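Local coordinates for tudor domain-containing protein 1 (Mus musculus, PDB 4B9W) that scaffolds Piwi proteins in the piRNA pathway that silences transposons during spermatogenesis, its third extended Tudor domain binding a dimethylarginine-containing MILI peptide, at residues A[74-77]-A[82-85]; A[96-101]-A[112-117]; A[131-136]-A[189-194]; A[148-153]-A[194-199]. All blocks are in the same frame, centred on the assembly; numbering follows the deposited sequence.

Interaction 1: residues A[74-77]-A[82-85]; sequences AFFS and WYRA
Ala74 and Phe75 pair with Tyr83 and Trp82 in an antiparallel beta hairpin, strands 71-76 and 81-90 of the SH3-like Tudor barrel. Ala74 and Tyr83 form the hydrogen-bonded pair: Ala74 N reaches Tyr83 O at 2.8 Å, and Tyr83 N returns to Ala74 O at 2.9 Å. At the next, non-hydrogen-bonded pair the side chains of Phe75 and Trp82 lie on the same face and cross nearly at right angles. Phe75 turns an edge to the indole in an edge-to-face stack, planes 61° apart, with CD1 coming within 3.5 Å of Trp82 NE1. A phenylalanine at Trp82 would probably be too short to keep the indole's cover, leaving a gap beside the Phe75 CB and edge. On the other face Ala74 CB meets Ala85 CB, both buried against strand 96-100. Tyr83 also packs on the modified side chain of the bound peptide, consistent with a place in the aromatic cage that reads dimethylarginine, while its OH bonds to Asp79; Phe76 CB rests at the edge of the Tyr83 ring, 3.9 Å from CD2. Back on the indole, Phe75 CB makes a CH-pi contact, 3.8 Å from the centroid of the six-membered ring and 7° off its normal.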
loop_
_atom_site.group_PDB
_atom_site.type_symbol
_atom_site.label_atom_id
_atom_site.label_comp_id
_atom_site.label_asym_id
_atom_site.label_seq_id
_atom_site.Cartn_x
_atom_site.Cartn_y
_atom_site.Cartn_z
ATOM N N ALA A 74 -11.955 -11.933 -9.735
ATOM C CA ALA A 74 -10.909 -12.647 -9.008
ATOM C C ALA A 74 -11.552 -13.582 -7.994
ATOM O O ALA A 74 -12.518 -13.218 -7.350
ATOM C CB ALA A 74 -9.973 -11.659 -8.304
ATOM N N PHE A 75 -11.009 -14.786 -7.864
ATOM C CA PHE A 75 -11.498 -15.776 -6.910
ATOM C C PHE A 75 -10.981 -15.415 -5.517
ATOM O O PHE A 75 -9.805 -15.168 -5.357
ATOM C CB PHE A 75 -10.981 -17.158 -7.350
ATOM C CG PHE A 75 -11.374 -18.282 -6.454
ATOM C CD1 PHE A 75 -12.637 -18.826 -6.526
ATOM C CD2 PHE A 75 -10.470 -18.824 -5.557
ATOM C CE1 PHE A 75 -13.008 -19.875 -5.691
ATOM C CE2 PHE A 75 -10.831 -19.877 -4.726
ATOM C CZ PHE A 75 -12.095 -20.403 -4.795
ATOM N N PHE A 76 -11.864 -15.349 -4.527
ATOM C CA PHE A 76 -11.478 -15.052 -3.138
ATOM C C PHE A 76 -11.536 -16.334 -2.294
ATOM O O PHE A 76 -12.618 -16.880 -2.016
ATOM C CB PHE A 76 -12.383 -13.948 -2.546
ATOM C CG PHE A 76 -12.116 -13.650 -1.096
ATOM C CD1 PHE A 76 -10.829 -13.346 -0.659
ATOM C CD2 PHE A 76 -13.141 -13.700 -0.151
ATOM C CE1 PHE A 76 -10.568 -13.082 0.674
ATOM C CE2 PHE A 76 -12.881 -13.443 1.184
ATOM C CZ PHE A 76 -11.591 -13.137 1.601
ATOM N N SER A 77 -10.359 -16.822 -1.910
ATOM C CA SER A 77 -10.235 -18.113 -1.230
ATOM C C SER A 77 -10.857 -18.099 0.174
ATOM O O SER A 77 -11.249 -19.144 0.677
ATOM C CB SER A 77 -8.765 -18.505 -1.130
ATOM O OG SER A 77 -8.090 -17.442 -0.498
ATOM N N TRP A 82 -16.264 -15.844 -6.646
ATOM C CA TRP A 82 -15.661 -14.803 -7.479
ATOM C C TRP A 82 -16.196 -13.409 -7.162
ATOM O O TRP A 82 -17.373 -13.226 -6.854
ATOM C CB TRP A 82 -15.851 -15.161 -8.931
ATOM C CG TRP A 82 -15.114 -16.431 -9.289
ATOM C CD1 TRP A 82 -15.456 -17.750 -8.962
ATOM C CD2 TRP A 82 -13.854 -16.545 -10.038
ATOM N NE1 TRP A 82 -14.530 -18.633 -9.443
ATOM C CE2 TRP A 82 -13.543 -17.984 -10.100
ATOM C CE3 TRP A 82 -12.975 -15.637 -10.613
ATOM C CZ2 TRP A 82 -12.417 -18.463 -10.750
ATOM C CZ3 TRP A 82 -11.841 -16.133 -11.270
ATOM C CH2 TRP A 82 -11.579 -17.511 -11.347
ATOM N N TYR A 83 -15.329 -12.403 -7.192
ATOM C CA TYR A 83 -15.792 -11.037 -7.013
ATOM C C TYR A 83 -15.088 -10.099 -7.983
ATOM O O TYR A 83 -14.111 -10.470 -8.625
ATOM C CB TYR A 83 -15.536 -10.579 -5.578
ATOM C CG TYR A 83 -16.283 -11.390 -4.543
ATOM C CD1 TYR A 83 -17.591 -11.085 -4.222
ATOM C CD2 TYR A 83 -15.674 -12.476 -3.903
ATOM C CE1 TYR A 83 -18.293 -11.822 -3.292
ATOM C CE2 TYR A 83 -16.364 -13.223 -2.954
ATOM C CZ TYR A 83 -17.673 -12.881 -2.650
ATOM O OH TYR A 83 -18.386 -13.602 -1.721
ATOM N N ARG A 84 -15.591 -8.873 -8.054
ATOM C CA ARG A 84 -14.983 -7.825 -8.855
ATOM C C ARG A 84 -13.678 -7.382 -8.217
ATOM O O ARG A 84 -13.557 -7.350 -6.992
ATOM C CB ARG A 84 -15.926 -6.645 -8.996
ATOM C CG ARG A 84 -17.249 -7.007 -9.675
ATOM C CD ARG A 84 -17.981 -5.784 -10.148
ATOM N NE ARG A 84 -18.511 -4.967 -9.052
ATOM C CZ ARG A 84 -19.160 -3.822 -9.230
ATOM N NH1 ARG A 84 -19.355 -3.348 -10.454
ATOM N NH2 ARG A 84 -19.601 -3.128 -8.182
ATOM N N ALA A 85 -12.700 -7.068 -9.057
ATOM C CA ALA A 85 -11.388 -6.695 -8.578
ATOM C C ALA A 85 -10.649 -5.815 -9.597
ATOM O O ALA A 85 -11.021 -5.753 -10.770
ATOM C CB ALA A 85 -10.597 -7.951 -8.279
#

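Interaction 2: residues A[96-101]-A[112-117]; sequences VKVHFV and DQLQAI
Val96 and Leu114 have the nearest CA atoms of the two segments, 8.8 Å apart, too far for backbone pairing. Strands 96-100 and 114-116 are not neighbours in the five-stranded antiparallel sheet of the Tudor domain; 81-90 and 71-76 run between them. The sheet curls into the SH3-like barrel, so the two strands face each other across its interior and meet through side chains alone. Leu114 spans that space. With CG anti to the carbonyl carbon (chi1 -67°), its fork is carried toward strand 96-100, where each methyl finds a different valine. CD1 settles against Val96, 3.9 Å from both CB and CG2, so that it lies against the branch point and not merely the end of a methyl. Val109 of strand 106-109 and Phe64 also touch Leu114, while Ala74 lies against Val98. All three residues are buried, so the contact rests on the packing of apolar side chains. Phe100, farther along the same strand, instead packs on the modified side chain of the bound peptide. The second branch of Leu114 runs past Val98 in the opposite sense, bringing CD2 to 3.7 Å from Val98 CG1.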
loop_
_atom_site.group_PDB
_atom_site.type_symbol
_atom_site.label_atom_id
_atom_site.label_comp_id
_atom_site.label_asym_id
_atom_site.label_seq_id
_atom_site.Cartn_x
_atom_site.Cartn_y
_atom_site.Cartn_z
ATOM N N VAL A 96 -0.474 -12.343 -8.959
ATOM C CA VAL A 96 -1.030 -11.002 -9.105
ATOM C C VAL A 96 -1.767 -10.659 -7.793
ATOM O O VAL A 96 -2.531 -11.491 -7.274
ATOM C CB VAL A 96 -2.015 -10.949 -10.316
ATOM C CG1 VAL A 96 -2.635 -9.575 -10.464
ATOM C CG2 VAL A 96 -1.330 -11.338 -11.630
ATOM N N LYS A 97 -1.528 -9.467 -7.237
ATOM C CA LYS A 97 -2.367 -8.979 -6.133
ATOM C C LYS A 97 -3.515 -8.179 -6.661
ATOM O O LYS A 97 -3.348 -7.297 -7.505
ATOM C CB LYS A 97 -1.601 -8.128 -5.131
ATOM C CG LYS A 97 -0.590 -8.942 -4.374
ATOM C CD LYS A 97 -0.137 -8.249 -3.130
ATOM C CE LYS A 97 0.863 -9.130 -2.426
ATOM N NZ LYS A 97 1.566 -8.355 -1.379
ATOM N N VAL A 98 -4.686 -8.476 -6.125
ATOM C CA VAL A 98 -5.905 -7.857 -6.571
ATOM C C VAL A 98 -6.601 -7.155 -5.415
ATOM O O VAL A 98 -6.593 -7.664 -4.293
ATOM C CB VAL A 98 -6.847 -8.892 -7.205
ATOM C CG1 VAL A 98 -6.231 -9.396 -8.494
ATOM C CG2 VAL A 98 -7.144 -10.034 -6.222
ATOM N N HIS A 99 -7.154 -5.980 -5.715
ATOM C CA HIS A 99 -8.010 -5.218 -4.827
ATOM C C HIS A 99 -9.443 -5.562 -5.073
ATOM O O HIS A 99 -9.991 -5.263 -6.134
ATOM C CB HIS A 99 -7.821 -3.723 -5.067
ATOM C CG HIS A 99 -8.619 -2.873 -4.127
ATOM N ND1 HIS A 99 -8.123 -2.449 -2.939
ATOM C CD2 HIS A 99 -9.930 -2.438 -4.191
ATOM C CE1 HIS A 99 -9.084 -1.737 -2.299
ATOM N NE2 HIS A 99 -10.188 -1.742 -3.078
ATOM N N PHE A 100 -10.079 -6.216 -4.107
ATOM C CA PHE A 100 -11.507 -6.524 -4.231
ATOM C C PHE A 100 -12.347 -5.252 -4.033
ATOM O O PHE A 100 -12.494 -4.770 -2.918
ATOM C CB PHE A 100 -11.882 -7.655 -3.243
ATOM C CG PHE A 100 -11.359 -8.995 -3.668
ATOM C CD1 PHE A 100 -11.987 -9.689 -4.686
ATOM C CD2 PHE A 100 -10.234 -9.555 -3.075
ATOM C CE1 PHE A 100 -11.506 -10.920 -5.118
ATOM C CE2 PHE A 100 -9.747 -10.779 -3.496
ATOM C CZ PHE A 100 -10.387 -11.466 -4.517
ATOM N N VAL A 101 -12.879 -4.712 -5.137
ATOM C CA VAL A 101 -13.404 -3.334 -5.195
ATOM C C VAL A 101 -14.712 -3.091 -4.441
ATOM O O VAL A 101 -15.030 -1.953 -4.080
ATOM C CB VAL A 101 -13.597 -2.852 -6.653
ATOM C CG1 VAL A 101 -12.266 -2.769 -7.384
ATOM C CG2 VAL A 101 -14.556 -3.746 -7.417
ATOM N N ASP A 112 -4.945 -18.701 -12.670
ATOM C CA ASP A 112 -6.196 -19.448 -12.746
ATOM C C ASP A 112 -7.302 -18.846 -11.883
ATOM O O ASP A 112 -8.443 -19.267 -11.976
ATOM C CB ASP A 112 -6.003 -20.891 -12.304
ATOM C CG ASP A 112 -5.170 -21.691 -13.270
ATOM O OD1 ASP A 112 -4.945 -21.256 -14.416
ATOM O OD2 ASP A 112 -4.721 -22.777 -12.863
ATOM N N GLN A 113 -6.955 -17.889 -11.032
ATOM C CA GLN A 113 -7.900 -17.291 -10.114
ATOM C C GLN A 113 -8.347 -15.894 -10.610
ATOM O O GLN A 113 -8.981 -15.130 -9.879
ATOM C CB GLN A 113 -7.277 -17.241 -8.715
ATOM C CG GLN A 113 -7.096 -18.608 -8.076
ATOM C CD GLN A 113 -6.412 -18.581 -6.704
ATOM O OE1 GLN A 113 -5.534 -17.755 -6.432
ATOM N NE2 GLN A 113 -6.814 -19.502 -5.835
ATOM N N LEU A 114 -8.020 -15.590 -11.867
ATOM C CA LEU A 114 -8.393 -14.358 -12.527
ATOM C C LEU A 114 -9.176 -14.685 -13.800
ATOM O O LEU A 114 -8.856 -15.633 -14.496
ATOM C CB LEU A 114 -7.143 -13.576 -12.916
ATOM C CG LEU A 114 -6.297 -13.014 -11.780
ATOM C CD1 LEU A 114 -5.050 -12.375 -12.378
ATOM C CD2 LEU A 114 -7.117 -12.014 -10.976
ATOM N N GLN A 115 -10.218 -13.914 -14.064
ATOM C CA GLN A 115 -10.950 -13.982 -15.314
ATOM C C GLN A 115 -11.240 -12.555 -15.776
ATOM O O GLN A 115 -11.462 -11.645 -14.952
ATOM C CB GLN A 115 -12.253 -14.794 -15.140
ATOM C CG GLN A 115 -11.995 -16.264 -14.816
ATOM C CD GLN A 115 -13.249 -17.122 -14.907
ATOM O OE1 GLN A 115 -14.049 -16.965 -15.832
ATOM N NE2 GLN A 115 -13.433 -18.030 -13.931
ATOM N N ALA A 116 -11.225 -12.346 -17.087
ATOM C CA ALA A 116 -11.649 -11.058 -17.655
ATOM C C ALA A 116 -13.065 -10.701 -17.158
ATOM O O ALA A 116 -13.887 -11.590 -16.958
ATOM C CB ALA A 116 -11.604 -11.096 -19.181
ATOM N N ILE A 117 -13.321 -9.415 -16.911
ATOM C CA ILE A 117 -14.667 -8.955 -16.556
ATOM C C ILE A 117 -15.341 -8.363 -17.806
ATOM O O ILE A 117 -14.656 -7.937 -18.745
ATOM C CB ILE A 117 -14.646 -7.942 -15.389
ATOM C CG1 ILE A 117 -16.058 -7.813 -14.795
ATOM C CG2 ILE A 117 -14.078 -6.592 -15.831
ATOM C CD1 ILE A 117 -16.104 -7.225 -13.397
#

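Interaction 3: residues A[131-136]-A[189-194]; sequences CWLVDI and DVLIRE
Ile136 meets Ile192 and Leu191, with the two branches of its side chain going to different residues of the helix. At its root, CB lies against the backbone carbonyl of Leu198, in the short strand that pairs with 136-137. From CB the branch CG2 turns to Ile192 and sits 3.8 Å from its CD1 and 3.9 Å from its CG1, so the methyl rests along the last bond of that side chain; it also touches Val197. With CG1 between the backbone N and the carbonyl carbon (chi1 60°), CG2 stands anti to the carbonyl carbon and faces Ile192, while CG1 runs on, extended, to CD1. That terminal methyl approaches Leu191 CD1 at 4.4 Å, a loose contact. Leu133 comes to the same methyl of Leu191, its own CD1 at 4.1 Å, with the two leucine side chains crossing at about a right angle. Leu191 CD1 thus has an aliphatic neighbour from each of two residues that flank the turn after strand 129-133. The contact is wholly apolar and fastens helix 187-193 to the end of that strand and the start of strand 136-137, in what is, as in other extended Tudor domains, the staphylococcal-nuclease-like (OB-fold) part. Around it, Phe32 of strand 31-36 and Phe151 of helix 145-155 pack on Leu133, Arg150 of the same helix touches Leu191, and Trp143 and Val197 lie on Ile136.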
loop_
_atom_site.group_PDB
_atom_site.type_symbol
_atom_site.label_atom_id
_atom_site.label_comp_id
_atom_site.label_asym_id
_atom_site.label_seq_id
_atom_site.Cartn_x
_atom_site.Cartn_y
_atom_site.Cartn_z
ATOM N N CYS A 131 -12.785 4.792 3.845
ATOM C CA CYS A 131 -13.152 5.827 4.791
ATOM C C CYS A 131 -12.034 6.081 5.782
ATOM O O CYS A 131 -11.091 5.330 5.844
ATOM C CB CYS A 131 -14.394 5.449 5.582
ATOM S SG CYS A 131 -15.818 5.046 4.569
ATOM N N TRP A 132 -12.142 7.185 6.512
ATOM C CA TRP A 132 -11.324 7.437 7.713
ATOM C C TRP A 132 -12.156 8.230 8.645
ATOM O O TRP A 132 -13.034 8.920 8.205
ATOM C CB TRP A 132 -10.040 8.182 7.393
ATOM C CG TRP A 132 -10.195 9.375 6.493
ATOM C CD1 TRP A 132 -10.416 10.710 6.851
ATOM C CD2 TRP A 132 -10.109 9.377 5.032
ATOM N NE1 TRP A 132 -10.477 11.502 5.726
ATOM C CE2 TRP A 132 -10.309 10.757 4.609
ATOM C CE3 TRP A 132 -9.890 8.392 4.063
ATOM C CZ2 TRP A 132 -10.302 11.117 3.278
ATOM C CZ3 TRP A 132 -9.871 8.770 2.715
ATOM C CH2 TRP A 132 -10.075 10.103 2.334
ATOM N N LEU A 133 -11.928 8.124 9.945
ATOM C CA LEU A 133 -12.665 8.946 10.902
ATOM C C LEU A 133 -12.070 10.347 10.877
ATOM O O LEU A 133 -10.869 10.501 10.793
ATOM C CB LEU A 133 -12.564 8.385 12.327
ATOM C CG LEU A 133 -13.264 7.045 12.618
ATOM C CD1 LEU A 133 -13.076 6.693 14.087
ATOM C CD2 LEU A 133 -14.732 7.095 12.264
ATOM N N VAL A 134 -12.906 11.374 10.931
ATOM C CA VAL A 134 -12.365 12.727 10.941
ATOM C C VAL A 134 -12.021 13.151 12.370
ATOM O O VAL A 134 -12.494 12.559 13.348
ATOM C CB VAL A 134 -13.306 13.744 10.286
ATOM C CG1 VAL A 134 -13.468 13.413 8.807
ATOM C CG2 VAL A 134 -14.638 13.802 11.024
ATOM N N ASP A 135 -11.177 14.166 12.454
ATOM C CA ASP A 135 -10.886 14.897 13.697
ATOM C C ASP A 135 -10.070 14.088 14.728
ATOM O O ASP A 135 -10.050 14.439 15.917
ATOM C CB ASP A 135 -12.169 15.460 14.358
ATOM C CG ASP A 135 -12.955 16.437 13.452
ATOM O OD1 ASP A 135 -12.417 16.934 12.437
ATOM O OD2 ASP A 135 -14.130 16.694 13.781
ATOM N N ILE A 136 -9.362 13.058 14.260
ATOM C CA ILE A 136 -8.399 12.309 15.093
ATOM C C ILE A 136 -7.085 11.976 14.367
ATOM O O ILE A 136 -6.997 12.037 13.155
ATOM C CB ILE A 136 -9.007 10.997 15.618
ATOM C CG1 ILE A 136 -9.431 10.094 14.439
ATOM C CG2 ILE A 136 -10.181 11.280 16.551
ATOM C CD1 ILE A 136 -9.515 8.634 14.794
ATOM N N ASP A 189 -15.330 9.986 19.811
ATOM C CA ASP A 189 -15.407 10.296 21.237
ATOM C C ASP A 189 -14.826 9.193 22.058
ATOM O O ASP A 189 -14.037 9.437 22.966
ATOM C CB ASP A 189 -16.855 10.502 21.719
ATOM C CG ASP A 189 -16.923 10.958 23.191
ATOM O OD1 ASP A 189 -16.488 12.090 23.497
ATOM O OD2 ASP A 189 -17.394 10.172 24.050
ATOM N N VAL A 190 -15.251 7.972 21.748
ATOM C CA VAL A 190 -14.790 6.781 22.442
ATOM C C VAL A 190 -13.285 6.700 22.398
ATOM O O VAL A 190 -12.643 6.583 23.446
ATOM C CB VAL A 190 -15.374 5.501 21.819
ATOM C CG1 VAL A 190 -14.870 4.269 22.543
ATOM C CG2 VAL A 190 -16.911 5.563 21.803
ATOM N N LEU A 191 -12.718 6.771 21.188
ATOM C CA LEU A 191 -11.263 6.651 21.001
ATOM C C LEU A 191 -10.460 7.792 21.647
ATOM O O LEU A 191 -9.338 7.577 22.123
ATOM C CB LEU A 191 -10.922 6.563 19.509
ATOM C CG LEU A 191 -11.500 5.384 18.702
ATOM C CD1 LEU A 191 -10.883 5.341 17.302
ATOM C CD2 LEU A 191 -11.315 4.050 19.404
ATOM N N ILE A 192 -11.015 9.006 21.644
ATOM C CA ILE A 192 -10.334 10.146 22.265
ATOM C C ILE A 192 -10.384 10.002 23.782
ATOM O O ILE A 192 -9.363 10.063 24.446
ATOM C CB ILE A 192 -10.946 11.497 21.847
ATOM C CG1 ILE A 192 -10.829 11.686 20.327
ATOM C CG2 ILE A 192 -10.252 12.641 22.598
ATOM C CD1 ILE A 192 -11.755 12.719 19.750
ATOM N N ARG A 193 -11.591 9.792 24.307
ATOM C CA ARG A 193 -11.815 9.634 25.742
ATOM C C ARG A 193 -10.890 8.571 26.329
ATOM O O ARG A 193 -10.331 8.754 27.407
ATOM C CB ARG A 193 -13.277 9.247 26.026
ATOM C CG ARG A 193 -13.813 9.828 27.312
ATOM C CD ARG A 193 -14.879 8.956 27.971
ATOM N NE ARG A 193 -14.884 9.127 29.434
ATOM C CZ ARG A 193 -15.731 8.532 30.279
ATOM N NH1 ARG A 193 -16.679 7.708 29.838
ATOM N NH2 ARG A 193 -15.636 8.766 31.584
ATOM N N GLU A 194 -10.737 7.461 25.608
ATOM C CA GLU A 194 -9.955 6.323 26.088
ATOM C C GLU A 194 -8.449 6.507 25.891
ATOM O O GLU A 194 -7.680 5.598 26.190
ATOM C CB GLU A 194 -10.374 5.055 25.360
ATOM C CG GLU A 194 -11.866 4.761 25.407
ATOM C CD GLU A 194 -12.217 3.554 26.224
ATOM O OE1 GLU A 194 -11.523 3.310 27.232
ATOM O OE2 GLU A 194 -13.186 2.867 25.856
#

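Interaction 4: residues A[148-153]-A[194-199]; sequences TARFQA and EQLVLR
Arg150 leaves its helix with CG anti to the backbone N, then bends at chi2 (45°) and chi3 (80°), so that NE swings round toward Glu194, whose own chain is kinked at chi2. The two side chains cross at about a right angle, and the guanidinium and carboxylate planes are only 22° apart. Even so, the carboxylate oxygen lies well out of the guanidinium plane: Arg150 NE and Glu194 OE2 are 4.0 Å apart, and no N-H points at the oxygen. This is a long, weak ion pair of charges alone, at an exposed spot. Nearer the helix backbone, the aliphatic root of the arginine does the closer packing. Leu196 CD1 sits 3.3 Å from Arg150 CB and 3.5 Å from CG, a tight fit that tucks the leucine methyl against the helix, where Glu146 and Ala147 also touch Leu196. Elsewhere on helix 145-155, Thr148 and Gln152 pack on the bound peptide, whereas Arg150 turns to the chain's C-terminal part. Glu194 and Leu196 precede and follow Gln195 in the chain, which takes a positive phi and leaves helix 187-193. With two bonds back into the last turn, this is a Schellman motif, the classic C-terminal helix stop.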
loop_
_atom_site.group_PDB
_atom_site.type_symbol
_atom_site.label_atom_id
_atom_site.label_comp_id
_atom_site.label_asym_id
_atom_site.label_seq_id
_atom_site.Cartn_x
_atom_site.Cartn_y
_atom_site.Cartn_z
ATOM N N THR A 148 -6.856 0.334 17.023
ATOM C CA THR A 148 -7.591 -0.337 15.945
ATOM C C THR A 148 -8.583 -1.384 16.479
ATOM O O THR A 148 -9.735 -1.434 16.037
ATOM C CB THR A 148 -6.615 -0.898 14.885
ATOM O OG1 THR A 148 -5.876 0.196 14.312
ATOM C CG2 THR A 148 -7.368 -1.623 13.787
ATOM N N ALA A 149 -8.168 -2.189 17.449
ATOM C CA ALA A 149 -9.065 -3.192 18.034
ATOM C C ALA A 149 -10.224 -2.555 18.832
ATOM O O ALA A 149 -11.362 -3.082 18.858
ATOM C CB ALA A 149 -8.279 -4.183 18.882
ATOM N N ARG A 150 -9.971 -1.417 19.462
ATOM C CA ARG A 150 -11.056 -0.720 20.138
ATOM C C ARG A 150 -12.081 -0.225 19.112
ATOM O O ARG A 150 -13.279 -0.418 19.287
ATOM C CB ARG A 150 -10.541 0.425 21.028
ATOM C CG ARG A 150 -11.645 1.193 21.760
ATOM C CD ARG A 150 -12.705 0.285 22.392
ATOM N NE ARG A 150 -12.288 -0.308 23.666
ATOM C CZ ARG A 150 -12.558 -1.556 24.087
ATOM N NH1 ARG A 150 -13.224 -2.466 23.349
ATOM N NH2 ARG A 150 -12.126 -1.922 25.272
ATOM N N PHE A 151 -11.594 0.385 18.029
ATOM C CA PHE A 151 -12.427 0.847 16.928
ATOM C C PHE A 151 -13.296 -0.300 16.402
ATOM O O PHE A 151 -14.501 -0.132 16.281
ATOM C CB PHE A 151 -11.528 1.489 15.823
ATOM C CG PHE A 151 -12.266 2.021 14.606
ATOM C CD1 PHE A 151 -13.513 2.632 14.703
ATOM C CD2 PHE A 151 -11.651 1.978 13.357
ATOM C CE1 PHE A 151 -14.151 3.129 13.573
ATOM C CE2 PHE A 151 -12.285 2.467 12.229
ATOM C CZ PHE A 151 -13.541 3.054 12.341
ATOM N N GLN A 152 -12.670 -1.448 16.118
ATOM C CA GLN A 152 -13.337 -2.650 15.605
ATOM C C GLN A 152 -14.475 -3.113 16.541
ATOM O O GLN A 152 -15.581 -3.427 16.087
ATOM C CB GLN A 152 -12.282 -3.756 15.403
ATOM C CG GLN A 152 -12.788 -5.161 15.193
ATOM C CD GLN A 152 -13.566 -5.303 13.920
ATOM O OE1 GLN A 152 -13.362 -4.544 12.964
ATOM N NE2 GLN A 152 -14.446 -6.293 13.874
ATOM N N ALA A 153 -14.200 -3.110 17.842
ATOM C CA ALA A 153 -15.194 -3.451 18.857
ATOM C C ALA A 153 -16.362 -2.429 18.891
ATOM O O ALA A 153 -17.491 -2.788 19.261
ATOM C CB ALA A 153 -14.530 -3.611 20.245
ATOM N N GLU A 194 -10.737 7.461 25.608
ATOM C CA GLU A 194 -9.955 6.323 26.088
ATOM C C GLU A 194 -8.449 6.507 25.891
ATOM O O GLU A 194 -7.680 5.598 26.190
ATOM C CB GLU A 194 -10.374 5.055 25.360
ATOM C CG GLU A 194 -11.866 4.761 25.407
ATOM C CD GLU A 194 -12.217 3.554 26.224
ATOM O OE1 GLU A 194 -11.523 3.310 27.232
ATOM O OE2 GLU A 194 -13.186 2.867 25.856
ATOM N N GLN A 195 -8.032 7.659 25.370
ATOM C CA GLN A 195 -6.610 8.004 25.216
ATOM C C GLN A 195 -5.913 7.207 24.104
ATOM O O GLN A 195 -4.692 7.211 24.019
ATOM C CB GLN A 195 -5.839 7.814 26.535
ATOM C CG GLN A 195 -6.565 8.219 27.808
ATOM C CD GLN A 195 -6.403 9.684 28.116
ATOM O OE1 GLN A 195 -7.358 10.449 28.015
ATOM N NE2 GLN A 195 -5.185 10.090 28.480
ATOM N N LEU A 196 -6.691 6.564 23.239
ATOM C CA LEU A 196 -6.154 5.710 22.192
ATOM C C LEU A 196 -5.786 6.500 20.939
ATOM O O LEU A 196 -5.001 6.023 20.108
ATOM C CB LEU A 196 -7.159 4.637 21.824
ATOM C CG LEU A 196 -7.633 3.771 22.982
ATOM C CD1 LEU A 196 -8.637 2.758 22.480
ATOM C CD2 LEU A 196 -6.448 3.086 23.666
ATOM N N VAL A 197 -6.359 7.694 20.795
ATOM C CA VAL A 197 -6.051 8.578 19.658
ATOM C C VAL A 197 -6.090 10.034 20.125
ATOM O O VAL A 197 -6.585 10.335 21.205
ATOM C CB VAL A 197 -7.014 8.370 18.471
ATOM C CG1 VAL A 197 -7.124 6.897 18.091
ATOM C CG2 VAL A 197 -8.383 8.943 18.788
ATOM N N LEU A 198 -5.547 10.927 19.322
ATOM C CA LEU A 198 -5.466 12.331 19.689
ATOM C C LEU A 198 -6.397 13.129 18.811
ATOM O O LEU A 198 -6.592 12.766 17.657
ATOM C CB LEU A 198 -4.042 12.868 19.528
ATOM C CG LEU A 198 -3.042 12.585 20.643
ATOM C CD1 LEU A 198 -1.820 13.449 20.398
ATOM C CD2 LEU A 198 -3.656 12.855 22.014
ATOM N N ARG A 199 -6.942 14.215 19.366
ATOM C CA ARG A 199 -7.713 15.195 18.595
ATOM C C ARG A 199 -6.906 15.696 17.411
ATOM O O ARG A 199 -5.696 15.825 17.485
ATOM C CB ARG A 199 -8.094 16.420 19.448
ATOM C CG ARG A 199 -9.070 16.162 20.577
ATOM C CD ARG A 199 -9.534 17.480 21.205
ATOM N NE ARG A 199 -10.401 18.257 20.307
ATOM C CZ ARG A 199 -11.737 18.254 20.284
ATOM N NH1 ARG A 199 -12.438 17.510 21.113
ATOM N NH2 ARG A 199 -12.385 19.007 19.396
#

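In the fold
Interactions 1 and 2 belong to one five-stranded barrel, and interactions 3 and 4 to what is probably the staphylococcal-nuclease-like part of the extended Tudor domain, on the opposite side of the chain's centre; the centres of 1 and 3 are about 32 Å apart. The first three are buried, the fourth lies at the surface. Interaction 1 combines strand hydrogen bonds with aromatic packing, whereas 2 and 3 are purely aliphatic and 4 adds a weak ion pair. Interactions 1 and 2 touch, Phe75 N probably bonding to Gln113 O. Interactions 3 and 4 share Glu194, and Leu191 O probably accepts Leu196 N, so helix 187-193 and its exit are held together.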